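Local coordinates for protein nickel-dependent hydrogenase large subunit (Allochromatium vinosum, PDB 3MYR) that catalyses the reversible oxidation of molecular hydrogen at a nickel-iron centre, as the large subunit of a heterodimeric hydrogenase, probably recycling hydrogen released by nitrogenase, at residues Ala98-Asp103 with Ala434-Ile439; Glu326-Ser331 with Val337-Gly342; Trp375-Arg380 with Asn503-Val508; His402-Glu407 with Leu440-Gln445; His534-Val537 with Ile543-Leu546. All coordinates share one frame; numbering follows the deposited sequence.

Interaction 1. Residues Ala98-Asp103 with Ala434-Ile439; sequences AQYIHD and ALESKI
Ile101 and Ser437 mark where the helices 86-112 and 426-456 come nearest, their CA atoms 5.8 Å apart. Both segments belong to the buried helical bundle of the [NiFe] hydrogenase large subunit, and the contact is a helix-to-helix one with no hydrogen bond passing directly between the two segments. The side chains do their work at one end of it. Tyr100 leans toward the other helix, and the edge of its ring meets the carboxylate of Glu436: CE2 lies 3.5 Å from OE1, which sits in the ring plane where the C-H edge carries slight positive charge. Ring and carboxylate planes are turned 65° apart. Glu436 gets there with CG tucked between its own backbone N and carbonyl carbon (chi1 81°) and the rest of the chain extended. The same OE1 also accepts a hydrogen bond from His104 and forms a salt bridge with Arg393 of helix 390-399, which would hold the carboxylate in place and probably favour its charged form. The hydroxyl of Tyr100 is hydrogen-bonded to the carbonyl of Glu484. The side chain of Tyr100 is about 7 Å from the bound Ni-Fe oxidized active center. On the other flank the two helices meet with little more than one aliphatic branch against backbone: Ile101 CG1 stands 4.3 Å from Ser437 O.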
# COMPACT_ATOMS: atom_id res chain seq x y z
N ALA B 98 7.78 -11.23 2.50
CA ALA B 98 6.73 -11.04 3.55
C ALA B 98 5.74 -10.00 3.08
O ALA B 98 4.52 -10.10 3.38
CB ALA B 98 7.32 -10.59 4.91
N GLN B 99 6.23 -8.96 2.38
CA GLN B 99 5.30 -7.88 1.95
C GLN B 99 4.33 -8.39 0.84
O GLN B 99 3.13 -8.04 0.81
CB GLN B 99 6.12 -6.67 1.41
CG GLN B 99 5.24 -5.61 0.72
CD GLN B 99 4.17 -5.02 1.69
OE1 GLN B 99 4.41 -4.93 2.87
NE2 GLN B 99 2.99 -4.64 1.16
N TYR B 100 4.87 -9.10 -0.17
CA TYR B 100 4.04 -9.71 -1.17
C TYR B 100 2.92 -10.54 -0.56
O TYR B 100 1.76 -10.46 -0.99
CB TYR B 100 4.86 -10.70 -2.03
CG TYR B 100 5.37 -10.07 -3.28
CD1 TYR B 100 6.51 -9.23 -3.26
CD2 TYR B 100 4.82 -10.40 -4.50
CE1 TYR B 100 7.07 -8.72 -4.44
CE2 TYR B 100 5.38 -9.89 -5.68
CZ TYR B 100 6.52 -9.10 -5.67
OH TYR B 100 7.06 -8.64 -6.91
N ILE B 101 3.29 -11.42 0.35
CA ILE B 101 2.32 -12.40 0.87
C ILE B 101 1.23 -11.67 1.66
O ILE B 101 0.06 -11.88 1.44
CB ILE B 101 3.05 -13.41 1.69
CG1 ILE B 101 3.88 -14.24 0.66
CG2 ILE B 101 2.08 -14.38 2.38
CD1 ILE B 101 5.10 -14.81 1.35
N HIS B 102 1.63 -10.75 2.54
CA HIS B 102 0.69 -9.96 3.31
C HIS B 102 -0.23 -9.24 2.35
O HIS B 102 -1.43 -9.23 2.50
CB HIS B 102 1.48 -8.93 4.17
CG HIS B 102 0.60 -8.06 5.00
ND1 HIS B 102 0.06 -6.88 4.53
CD2 HIS B 102 0.12 -8.22 6.26
CE1 HIS B 102 -0.66 -6.32 5.49
NE2 HIS B 102 -0.68 -7.14 6.54
N ASP B 103 0.35 -8.55 1.37
CA ASP B 103 -0.37 -7.63 0.51
C ASP B 103 -1.34 -8.41 -0.46
O ASP B 103 -2.50 -8.06 -0.57
CB ASP B 103 0.72 -6.88 -0.29
CG ASP B 103 0.23 -5.66 -0.99
OD1 ASP B 103 -1.00 -5.59 -1.35
OD2 ASP B 103 1.09 -4.74 -1.19
N ALA B 434 -2.34 -15.15 -6.94
CA ALA B 434 -2.31 -16.24 -5.98
C ALA B 434 -1.13 -17.19 -6.25
O ALA B 434 -0.47 -17.58 -5.35
CB ALA B 434 -3.63 -17.05 -6.05
N LEU B 435 -0.89 -17.58 -7.51
CA LEU B 435 0.21 -18.50 -7.87
C LEU B 435 1.57 -17.92 -7.50
O LEU B 435 2.39 -18.63 -7.00
CB LEU B 435 0.23 -18.82 -9.38
CG LEU B 435 -1.10 -19.48 -9.88
CD1 LEU B 435 -1.01 -19.86 -11.36
CD2 LEU B 435 -1.58 -20.66 -8.92
N GLU B 436 1.79 -16.63 -7.75
CA GLU B 436 3.13 -16.09 -7.46
C GLU B 436 3.29 -15.99 -5.95
O GLU B 436 4.42 -16.09 -5.45
CB GLU B 436 3.38 -14.74 -8.16
CG GLU B 436 2.75 -13.56 -7.42
CD GLU B 436 3.16 -12.22 -8.06
OE1 GLU B 436 2.74 -11.14 -7.56
OE2 GLU B 436 3.88 -12.25 -9.10
N SER B 437 2.19 -15.84 -5.20
CA SER B 437 2.27 -15.97 -3.70
C SER B 437 2.79 -17.33 -3.24
O SER B 437 3.57 -17.41 -2.30
CB SER B 437 0.92 -15.78 -3.02
OG SER B 437 0.43 -14.49 -3.37
N LYS B 438 2.35 -18.38 -3.90
CA LYS B 438 2.85 -19.72 -3.59
C LYS B 438 4.35 -19.82 -3.94
O LYS B 438 5.17 -20.41 -3.20
CB LYS B 438 2.03 -20.77 -4.39
CG LYS B 438 2.62 -22.22 -4.36
CD LYS B 438 2.89 -22.68 -2.86
CE LYS B 438 3.19 -24.22 -2.80
NZ LYS B 438 3.59 -24.55 -1.34
N ILE B 439 4.74 -19.23 -5.04
CA ILE B 439 6.16 -19.34 -5.43
C ILE B 439 7.00 -18.59 -4.37
O ILE B 439 8.05 -19.07 -3.98
CB ILE B 439 6.39 -18.75 -6.84
CG1 ILE B 439 5.73 -19.68 -7.90
CG2 ILE B 439 7.95 -18.54 -7.10
CD1 ILE B 439 5.77 -19.10 -9.29

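Interaction 2. Residues Glu326-Ser331 with Val337-Gly342; sequences EFVNHS and VGNDRG
Phe327 lays one face of its ring against Gly342, and this is the tight part of the contact. The CA of Gly342 sits 3.5 Å from the ring centroid and 15° off the normal, a CH-pi contact displaced a little toward the rim, while Gly342 N lies 3.3 Å from Phe327 CE1. A side chain on Gly342 would point into the ring, so the close fit depends on the glycine. Beside it, Gly342 CA also makes a C-H...O contact of 3.4 Å with Glu326 O. At the ring edge, Asp340 O lies near the plane, 3.9 Å from Phe327 CD1. An alanine at Phe327 is likely to leave the CA of Gly342 without its aromatic cover and the cation-pi partner Arg520 without its ring. Farther along, where the type I turn from Gly338 to Arg341 faces Val328 and Asn329, the fit is looser and the outer residues, Asp340 and Arg341, are exposed. A water fills in here: it accepts from Val328 N at 2.8 Å and donates to Asn339 O and Arg341 O. Glu326 pairs with Leu343 through its backbone, but the two segments share no direct hydrogen bond, so this water satisfies backbone groups they do not pair themselves.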
# COMPACT_ATOMS: atom_id res chain seq x y z
N GLU B 326 7.73 8.95 -19.90
CA GLU B 326 6.40 9.27 -19.43
C GLU B 326 5.85 10.43 -20.22
O GLU B 326 6.56 11.47 -20.40
CB GLU B 326 6.42 9.64 -17.95
CG GLU B 326 6.82 8.47 -17.03
CD GLU B 326 6.85 8.87 -15.56
OE1 GLU B 326 5.93 8.39 -14.84
OE2 GLU B 326 7.77 9.63 -15.13
N PHE B 327 4.59 10.28 -20.60
CA PHE B 327 3.90 11.27 -21.44
C PHE B 327 2.82 11.93 -20.60
O PHE B 327 2.35 11.37 -19.57
CB PHE B 327 3.27 10.59 -22.67
CG PHE B 327 4.28 10.17 -23.71
CD1 PHE B 327 4.59 11.03 -24.81
CD2 PHE B 327 4.93 8.95 -23.61
CE1 PHE B 327 5.52 10.62 -25.81
CE2 PHE B 327 5.87 8.53 -24.59
CZ PHE B 327 6.17 9.37 -25.71
N VAL B 328 2.45 13.15 -21.02
CA VAL B 328 1.48 13.95 -20.33
C VAL B 328 0.43 14.54 -21.28
O VAL B 328 -0.26 15.47 -20.91
CB VAL B 328 2.09 14.99 -19.43
CG1 VAL B 328 2.99 14.31 -18.36
CG2 VAL B 328 2.89 16.07 -20.27
N ASN B 329 0.28 13.95 -22.46
CA ASN B 329 -0.70 14.47 -23.44
C ASN B 329 -2.10 14.50 -22.82
O ASN B 329 -2.92 15.24 -23.31
CB ASN B 329 -0.84 13.53 -24.64
CG ASN B 329 0.49 13.12 -25.22
OD1 ASN B 329 1.10 12.16 -24.74
ND2 ASN B 329 0.89 13.77 -26.33
N HIS B 330 -2.39 13.61 -21.85
CA HIS B 330 -3.72 13.60 -21.19
C HIS B 330 -3.61 13.59 -19.65
O HIS B 330 -4.45 13.01 -18.98
CB HIS B 330 -4.55 12.41 -21.66
CG HIS B 330 -5.09 12.58 -23.04
ND1 HIS B 330 -4.52 11.98 -24.15
CD2 HIS B 330 -6.11 13.36 -23.51
CE1 HIS B 330 -5.21 12.33 -25.23
NE2 HIS B 330 -6.18 13.15 -24.87
N SER B 331 -2.60 14.31 -19.12
CA SER B 331 -2.30 14.37 -17.69
C SER B 331 -2.19 15.84 -17.31
O SER B 331 -1.86 16.69 -18.15
CB SER B 331 -0.96 13.68 -17.38
OG SER B 331 -0.97 12.35 -17.93
N VAL B 337 9.62 21.01 -22.24
CA VAL B 337 9.99 20.64 -23.61
C VAL B 337 8.78 20.59 -24.53
O VAL B 337 8.93 20.35 -25.73
CB VAL B 337 10.82 19.33 -23.67
CG1 VAL B 337 12.19 19.51 -22.89
CG2 VAL B 337 10.02 18.15 -23.06
N GLY B 338 7.57 20.79 -23.99
CA GLY B 338 6.36 20.63 -24.81
C GLY B 338 5.56 19.44 -24.33
O GLY B 338 6.13 18.39 -24.01
N ASN B 339 4.24 19.64 -24.20
CA ASN B 339 3.34 18.66 -23.57
C ASN B 339 3.00 17.45 -24.41
O ASN B 339 2.27 16.57 -23.99
CB ASN B 339 2.05 19.34 -23.12
CG ASN B 339 2.31 20.37 -22.04
OD1 ASN B 339 3.36 20.32 -21.33
ND2 ASN B 339 1.43 21.38 -21.98
N ASP B 340 3.59 17.40 -25.58
CA ASP B 340 3.47 16.25 -26.46
C ASP B 340 4.72 15.34 -26.43
O ASP B 340 4.71 14.27 -27.01
CB ASP B 340 3.14 16.71 -27.90
CG ASP B 340 4.27 17.61 -28.52
OD1 ASP B 340 4.30 17.74 -29.78
OD2 ASP B 340 5.09 18.22 -27.77
N ARG B 341 5.78 15.73 -25.72
CA ARG B 341 6.99 14.93 -25.66
C ARG B 341 6.98 13.94 -24.52
O ARG B 341 6.31 14.16 -23.51
CB ARG B 341 8.18 15.85 -25.43
CG ARG B 341 8.34 16.97 -26.46
CD ARG B 341 8.50 16.44 -27.85
NE ARG B 341 9.92 16.22 -28.12
CZ ARG B 341 10.43 15.97 -29.34
NH1 ARG B 341 11.75 15.79 -29.48
NH2 ARG B 341 9.63 15.87 -30.41
N GLY B 342 7.71 12.84 -24.66
CA GLY B 342 7.81 11.84 -23.59
C GLY B 342 9.12 12.15 -22.88
O GLY B 342 10.09 12.53 -23.53
O HOH W 1 3.62 14.31 -23.29

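Interaction 3. Residues Trp375-Arg380 with Asn503-Val508; sequences WLKAPR and NYQAVV. With MG (magnesium ion), chain O; NFV (Ni-Fe oxidized active center), chain N.
Lys377 reaches across to Gln505 beside the magnesium ion. From CB, which points toward strand 500-507, the chain runs out fully extended (chi2 178°) through CG, CD and CE, none of which comes within 4.2 Å of the other segment; contact is left to the tip. There Lys377 NZ stands 3.1 Å from Gln505 OE1, the two side chains crossing at about a right angle, and makes a weak hydrogen bond to one magnesium-bound water; its strongest partner is the carbonyl of Gln349. Gln505 OE1 in turn accepts from a second such water at 2.7 Å, so both side chains belong to the second shell. The metal is bound directly by Ala506 O at 2.1 Å, three waters, Glu42 and His561. Beyond it, Val508 CG1 lies 3.4 Å from O1 of the nickel-iron centre. Pro379 CG packs on Val507 CG1 at 3.8 Å, joining strand 378-381 to strand 500-507, with Trp512 of helix 509-514 against both and Glu326 of strand 324-327 alongside.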
# COMPACT_ATOMS: atom_id res chain seq x y z
N TRP B 375 -4.26 12.80 -12.77
CA TRP B 375 -3.04 13.15 -12.11
C TRP B 375 -1.98 12.11 -12.37
O TRP B 375 -0.84 12.34 -12.01
CB TRP B 375 -3.18 13.40 -10.59
CG TRP B 375 -3.82 14.72 -10.26
CD1 TRP B 375 -5.04 14.92 -9.68
CD2 TRP B 375 -3.24 16.00 -10.43
NE1 TRP B 375 -5.29 16.26 -9.52
CE2 TRP B 375 -4.21 16.96 -10.02
CE3 TRP B 375 -2.04 16.46 -11.02
CZ2 TRP B 375 -3.97 18.34 -10.05
CZ3 TRP B 375 -1.79 17.85 -11.02
CH2 TRP B 375 -2.76 18.77 -10.58
N LEU B 376 -2.32 11.02 -13.07
CA LEU B 376 -1.28 10.04 -13.48
C LEU B 376 -0.59 10.47 -14.75
O LEU B 376 -1.28 10.83 -15.72
CB LEU B 376 -1.82 8.59 -13.68
CG LEU B 376 -2.23 7.86 -12.36
CD1 LEU B 376 -3.57 8.47 -11.79
CD2 LEU B 376 -2.48 6.39 -12.79
N LYS B 377 0.75 10.46 -14.76
CA LYS B 377 1.50 10.45 -16.03
C LYS B 377 1.20 9.15 -16.82
O LYS B 377 0.68 8.17 -16.25
CB LYS B 377 3.00 10.58 -15.77
CG LYS B 377 3.40 11.93 -15.15
CD LYS B 377 4.89 11.95 -14.89
CE LYS B 377 5.26 13.29 -14.23
NZ LYS B 377 6.73 13.30 -13.80
N ALA B 378 1.52 9.15 -18.13
CA ALA B 378 1.34 7.98 -18.99
C ALA B 378 2.67 7.32 -19.41
O ALA B 378 3.30 7.78 -20.36
CB ALA B 378 0.50 8.34 -20.22
N PRO B 379 3.10 6.28 -18.67
CA PRO B 379 4.40 5.67 -18.97
C PRO B 379 4.20 4.77 -20.18
O PRO B 379 3.17 4.09 -20.30
CB PRO B 379 4.70 4.81 -17.69
CG PRO B 379 3.89 5.46 -16.64
CD PRO B 379 2.58 5.77 -17.40
N ARG B 380 5.20 4.74 -21.05
CA ARG B 380 5.17 3.87 -22.24
C ARG B 380 6.55 3.20 -22.35
O ARG B 380 7.57 3.79 -21.96
CB ARG B 380 4.89 4.72 -23.51
CG ARG B 380 3.48 5.37 -23.57
CD ARG B 380 2.42 4.30 -23.60
NE ARG B 380 1.04 4.84 -23.66
CZ ARG B 380 0.23 5.01 -22.61
NH1 ARG B 380 0.65 4.79 -21.37
NH2 ARG B 380 -1.01 5.46 -22.78
N ASN B 503 17.40 15.62 -9.06
CA ASN B 503 16.12 15.16 -9.58
C ASN B 503 15.84 13.81 -8.94
O ASN B 503 16.75 12.99 -8.71
CB ASN B 503 16.16 14.99 -11.12
CG ASN B 503 14.75 15.01 -11.75
OD1 ASN B 503 13.75 15.20 -11.04
ND2 ASN B 503 14.66 14.76 -13.07
N TYR B 504 14.56 13.53 -8.77
CA TYR B 504 14.16 12.23 -8.31
C TYR B 504 12.83 11.94 -9.02
O TYR B 504 11.83 12.64 -8.82
CB TYR B 504 14.01 12.27 -6.78
CG TYR B 504 14.00 10.88 -6.15
CD1 TYR B 504 15.07 10.43 -5.34
CD2 TYR B 504 12.92 10.01 -6.36
CE1 TYR B 504 15.05 9.20 -4.73
CE2 TYR B 504 12.90 8.76 -5.73
CZ TYR B 504 13.98 8.38 -4.89
OH TYR B 504 14.04 7.11 -4.33
N GLN B 505 12.77 10.86 -9.77
CA GLN B 505 11.51 10.59 -10.45
C GLN B 505 11.10 9.12 -10.18
O GLN B 505 11.87 8.18 -10.44
CB GLN B 505 11.72 10.84 -11.99
CG GLN B 505 11.86 12.34 -12.28
CD GLN B 505 10.51 13.06 -12.08
OE1 GLN B 505 9.46 12.54 -12.48
NE2 GLN B 505 10.55 14.28 -11.61
N ALA B 506 9.88 8.92 -9.75
CA ALA B 506 9.39 7.56 -9.56
C ALA B 506 8.44 7.24 -10.69
O ALA B 506 7.58 8.04 -11.03
CB ALA B 506 8.64 7.40 -8.18
N VAL B 507 8.57 6.04 -11.24
CA VAL B 507 7.55 5.50 -12.12
C VAL B 507 7.14 4.19 -11.49
O VAL B 507 7.93 3.27 -11.32
CB VAL B 507 8.08 5.24 -13.54
CG1 VAL B 507 6.92 4.82 -14.45
CG2 VAL B 507 8.84 6.50 -14.10
N VAL B 508 5.85 4.09 -11.21
CA VAL B 508 5.33 3.15 -10.21
C VAL B 508 4.35 2.17 -10.95
O VAL B 508 3.78 2.54 -11.98
CB VAL B 508 4.64 3.96 -9.08
CG1 VAL B 508 4.23 3.06 -7.94
CG2 VAL B 508 5.68 5.00 -8.54
MG MG O . 6.54 9.92 -11.07
FE NFV N . 2.59 0.28 -4.92
NI NFV N . 0.58 1.43 -3.00
C1 NFV N . 4.05 0.43 -5.50
O1 NFV N . 5.19 0.48 -5.98
C2 NFV N . 2.77 -1.62 -5.08
N2 NFV N . 2.91 -2.79 -5.18
C3 NFV N . 1.80 0.43 -6.63
N3 NFV N . 1.31 0.55 -7.68
O4 NFV N . 0.78 -0.02 -4.18
O HOH W 2 5.49 11.76 -11.37
O HOH W 3 7.76 10.43 -12.65
O HOH W 4 5.20 9.01 -12.39

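Interaction 4. Residues His402-Glu407 with Leu440-Gln445; sequences HDQARE and LVDAMQ
The amide of Gln404 and the carboxylate of Asp442 lie in nearly parallel but offset planes, 12° apart, and they join edge on rather than face to face. At the amide edge Gln404 NE2 donates to Asp442 OD1 over 2.8 Å, close to the amide plane. The oxygen is approached on its anti side, by a donor tilted from the carboxylate plane, and the bond is bent, with 138° at the hydrogen. The other end of the amide turns to its own segment: Gln404 OE1 lies at the edge of the His402 ring, in its plane. Gln404 spans the gap between the helices by stretching out, CG trans to the backbone N (chi1 177°) and the chain extended beyond it, which is needed because the CA atoms of Gln404 and Asp442 are 10.2 Å apart. The second carboxylate oxygen, OD2, forms salt bridges with Lys438 and Arg250, so Asp442 is held on both oxygens and probably stays charged. A leucine in place of Gln404 would probably leave OD1 without this donor and remove the direct hydrogen bond between the two segments. This surface contact ties the first turn of helix 403-416 to the middle of helix 426-456, with Ile439 packed against Gln404 and Ala405, and helices 236-265 and 86-112 along Val441.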
# COMPACT_ATOMS: atom_id res chain seq x y z
N HIS B 402 10.61 -21.43 -15.86
CA HIS B 402 10.62 -21.65 -14.39
C HIS B 402 9.75 -22.86 -14.09
O HIS B 402 8.54 -22.82 -14.41
CB HIS B 402 10.14 -20.41 -13.62
CG HIS B 402 10.12 -20.56 -12.12
ND1 HIS B 402 11.14 -20.10 -11.30
CD2 HIS B 402 9.17 -21.05 -11.29
CE1 HIS B 402 10.84 -20.35 -10.03
NE2 HIS B 402 9.64 -20.92 -10.00
N ASP B 403 10.33 -23.90 -13.46
CA ASP B 403 9.63 -25.19 -13.42
C ASP B 403 8.37 -25.13 -12.55
O ASP B 403 7.32 -25.66 -12.92
CB ASP B 403 10.51 -26.31 -12.90
CG ASP B 403 11.45 -26.89 -13.99
OD1 ASP B 403 11.21 -26.77 -15.23
OD2 ASP B 403 12.44 -27.50 -13.59
N GLN B 404 8.51 -24.55 -11.37
CA GLN B 404 7.37 -24.51 -10.48
C GLN B 404 6.23 -23.65 -11.09
O GLN B 404 5.07 -24.07 -11.05
CB GLN B 404 7.78 -23.98 -9.10
CG GLN B 404 6.63 -23.84 -8.14
CD GLN B 404 7.06 -23.26 -6.80
OE1 GLN B 404 8.05 -22.52 -6.71
NE2 GLN B 404 6.34 -23.61 -5.75
N ALA B 405 6.58 -22.49 -11.67
CA ALA B 405 5.58 -21.63 -12.29
C ALA B 405 4.85 -22.36 -13.42
O ALA B 405 3.64 -22.23 -13.58
CB ALA B 405 6.19 -20.32 -12.81
N ARG B 406 5.59 -23.14 -14.20
CA ARG B 406 5.02 -23.85 -15.29
C ARG B 406 4.02 -24.89 -14.73
O ARG B 406 2.93 -25.08 -15.27
CB ARG B 406 6.14 -24.61 -15.99
CG ARG B 406 6.18 -24.47 -17.45
CD ARG B 406 7.03 -23.29 -17.79
NE ARG B 406 7.96 -23.61 -18.88
CZ ARG B 406 7.64 -23.66 -20.18
NH1 ARG B 406 8.61 -23.95 -21.04
NH2 ARG B 406 6.38 -23.49 -20.61
N GLU B 407 4.42 -25.61 -13.70
CA GLU B 407 3.58 -26.62 -13.07
C GLU B 407 2.30 -25.99 -12.51
O GLU B 407 1.22 -26.52 -12.68
CB GLU B 407 4.35 -27.21 -11.92
CG GLU B 407 3.98 -28.59 -11.37
CD GLU B 407 5.18 -29.18 -10.50
OE1 GLU B 407 5.57 -30.37 -10.71
OE2 GLU B 407 5.76 -28.45 -9.63
N LEU B 440 6.53 -17.43 -3.91
CA LEU B 440 7.34 -16.59 -3.02
C LEU B 440 7.38 -17.22 -1.64
O LEU B 440 8.39 -17.15 -0.93
CB LEU B 440 6.74 -15.20 -2.89
CG LEU B 440 7.21 -14.35 -4.05
CD1 LEU B 440 6.43 -13.07 -4.08
CD2 LEU B 440 8.64 -14.00 -3.77
N VAL B 441 6.26 -17.74 -1.20
CA VAL B 441 6.25 -18.32 0.13
C VAL B 441 7.18 -19.55 0.24
O VAL B 441 7.88 -19.64 1.21
CB VAL B 441 4.81 -18.61 0.67
CG1 VAL B 441 4.34 -20.01 0.28
CG2 VAL B 441 4.82 -18.44 2.11
N ASP B 442 7.29 -20.38 -0.79
CA ASP B 442 8.28 -21.45 -0.84
C ASP B 442 9.69 -20.91 -0.87
O ASP B 442 10.53 -21.52 -0.32
CB ASP B 442 8.09 -22.39 -2.05
CG ASP B 442 6.77 -23.19 -1.98
OD1 ASP B 442 6.41 -23.87 -2.98
OD2 ASP B 442 6.12 -23.18 -0.90
N ALA B 443 9.95 -19.77 -1.51
CA ALA B 443 11.32 -19.25 -1.56
C ALA B 443 11.85 -18.71 -0.20
O ALA B 443 13.08 -18.62 -0.00
CB ALA B 443 11.41 -18.14 -2.60
N MET B 444 10.92 -18.28 0.67
CA MET B 444 11.25 -17.67 1.95
C MET B 444 12.14 -18.56 2.76
O MET B 444 13.02 -18.04 3.41
CB MET B 444 10.01 -17.35 2.80
CG MET B 444 9.05 -16.28 2.19
SD MET B 444 9.72 -14.64 2.37
CE MET B 444 9.40 -14.39 4.17
N GLN B 445 11.88 -19.88 2.79
CA GLN B 445 12.65 -20.81 3.59
C GLN B 445 14.11 -20.82 3.10
O GLN B 445 15.02 -20.80 3.91
CB GLN B 445 12.08 -22.27 3.60
CG GLN B 445 12.73 -23.20 4.75
CD GLN B 445 12.52 -22.61 6.21
OE1 GLN B 445 13.45 -22.56 7.05
NE2 GLN B 445 11.33 -22.15 6.48

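Interaction 5. Residues His534-Val537 with Ile543-Leu546; sequences HQLV and IEIL
Glu544 OE1 accepts a hydrogen bond from Val537 N over 2.8 Å, almost straight at 173°. The donor comes from above the carboxylate plane, 39° out of it. Glu544 CG stands beside its backbone N, opposite the carbonyl carbon (chi1 -59°), and a bend at chi2 then turns the carboxylate back along the extended backbone of 534-536. On the way Glu544 CG passes Gln535 O at 3.3 Å, and Glu544 OE2 is 4.0 Å from Leu536 CG. The carboxylate is thus laid along a backbone that supplies one N-H, with Gln535 O and the side chain of Leu536 beside it. In the large-subunit fold the loop after helix 525-531 packs here on the first turn of helix 543-551, the turn that carries Glu544; residues 534-536 are extended, and a few residues past Val537 the chain enters that helix. The extended piece also pairs with the neighbourhood of strand 27-35, through backbone hydrogen bonds of His534 with Ile28 and of Leu536 with Ala26. Leu536 and Ile545 add an apolar patch that Ile28 joins, where Leu536 CD2 meets Ile545 CD1 at 4.0 Å. Trp271 touches the side chain of Glu544 from a loop.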
# COMPACT_ATOMS: atom_id res chain seq x y z
N HIS B 534 -16.47 -6.13 -22.24
CA HIS B 534 -17.31 -5.88 -21.05
C HIS B 534 -18.71 -5.40 -21.37
O HIS B 534 -18.86 -4.45 -22.08
CB HIS B 534 -16.65 -4.87 -20.09
CG HIS B 534 -15.43 -5.41 -19.40
ND1 HIS B 534 -15.35 -5.56 -18.02
CD2 HIS B 534 -14.27 -5.91 -19.89
CE1 HIS B 534 -14.21 -6.17 -17.70
NE2 HIS B 534 -13.54 -6.38 -18.81
N GLN B 535 -19.70 -5.93 -20.64
CA GLN B 535 -21.12 -5.49 -20.69
C GLN B 535 -21.54 -5.21 -19.24
O GLN B 535 -21.02 -5.86 -18.30
CB GLN B 535 -22.00 -6.58 -21.33
CG GLN B 535 -21.76 -6.76 -22.87
CD GLN B 535 -20.43 -7.54 -23.25
OE1 GLN B 535 -19.83 -7.32 -24.34
NE2 GLN B 535 -19.98 -8.46 -22.37
N LEU B 536 -22.30 -4.14 -19.02
CA LEU B 536 -22.85 -3.87 -17.68
C LEU B 536 -24.33 -4.25 -17.64
O LEU B 536 -25.12 -3.74 -18.45
CB LEU B 536 -22.74 -2.38 -17.38
CG LEU B 536 -21.45 -1.85 -16.72
CD1 LEU B 536 -20.28 -2.61 -17.28
CD2 LEU B 536 -21.32 -0.34 -16.97
N VAL B 537 -24.74 -5.12 -16.72
CA VAL B 537 -26.17 -5.28 -16.55
C VAL B 537 -26.90 -4.03 -16.02
O VAL B 537 -28.04 -3.75 -16.45
CB VAL B 537 -26.69 -6.62 -15.95
CG1 VAL B 537 -25.66 -7.73 -15.82
CG2 VAL B 537 -27.62 -6.43 -14.76
N ILE B 543 -20.77 -3.73 -10.95
CA ILE B 543 -19.91 -4.76 -10.45
C ILE B 543 -18.93 -5.29 -11.53
O ILE B 543 -17.85 -5.70 -11.21
CB ILE B 543 -20.77 -5.85 -9.88
CG1 ILE B 543 -19.96 -6.86 -9.05
CG2 ILE B 543 -21.56 -6.53 -10.97
CD1 ILE B 543 -20.85 -7.69 -8.07
N GLU B 544 -19.28 -5.19 -12.82
CA GLU B 544 -18.39 -5.74 -13.82
C GLU B 544 -17.17 -4.86 -13.99
O GLU B 544 -16.09 -5.34 -14.29
CB GLU B 544 -19.08 -5.87 -15.18
CG GLU B 544 -20.37 -6.78 -15.19
CD GLU B 544 -21.68 -6.03 -14.90
OE1 GLU B 544 -22.76 -6.52 -15.31
OE2 GLU B 544 -21.68 -4.96 -14.25
N ILE B 545 -17.33 -3.56 -13.82
CA ILE B 545 -16.18 -2.66 -13.86
C ILE B 545 -15.25 -2.97 -12.67
O ILE B 545 -14.03 -3.13 -12.85
CB ILE B 545 -16.66 -1.19 -13.86
CG1 ILE B 545 -17.15 -0.83 -15.27
CG2 ILE B 545 -15.50 -0.24 -13.42
CD1 ILE B 545 -17.79 0.64 -15.36
N LEU B 546 -15.84 -3.11 -11.48
CA LEU B 546 -15.08 -3.31 -10.28
C LEU B 546 -14.29 -4.61 -10.38
O LEU B 546 -13.17 -4.66 -9.97
CB LEU B 546 -16.01 -3.34 -9.05
CG LEU B 546 -16.81 -2.04 -8.77
CD1 LEU B 546 -17.63 -2.22 -7.49
CD2 LEU B 546 -15.92 -0.84 -8.65

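Interactions 1, 3 and 5 are buried, interaction 2 is partly so and interaction 4 lies at the surface. Interactions 1 and 4 share helix 426-456 and touch, Tyr100 and Ile101 packing on Leu440 and Val441; the inner one has no direct hydrogen bond between its segments, whereas the outer one rests on a single amide-carboxylate bond. Interactions 2 and 3 meet through the two-stranded sheet of 324-327 and 378-381, yet one relies on a ring over glycine and the other on polar tips around the magnesium ion and one proline-valine contact. Interaction 5 stands apart, about 15 Å from interactions 1 and 3 between nearest atoms, and joins a loop to a helix start.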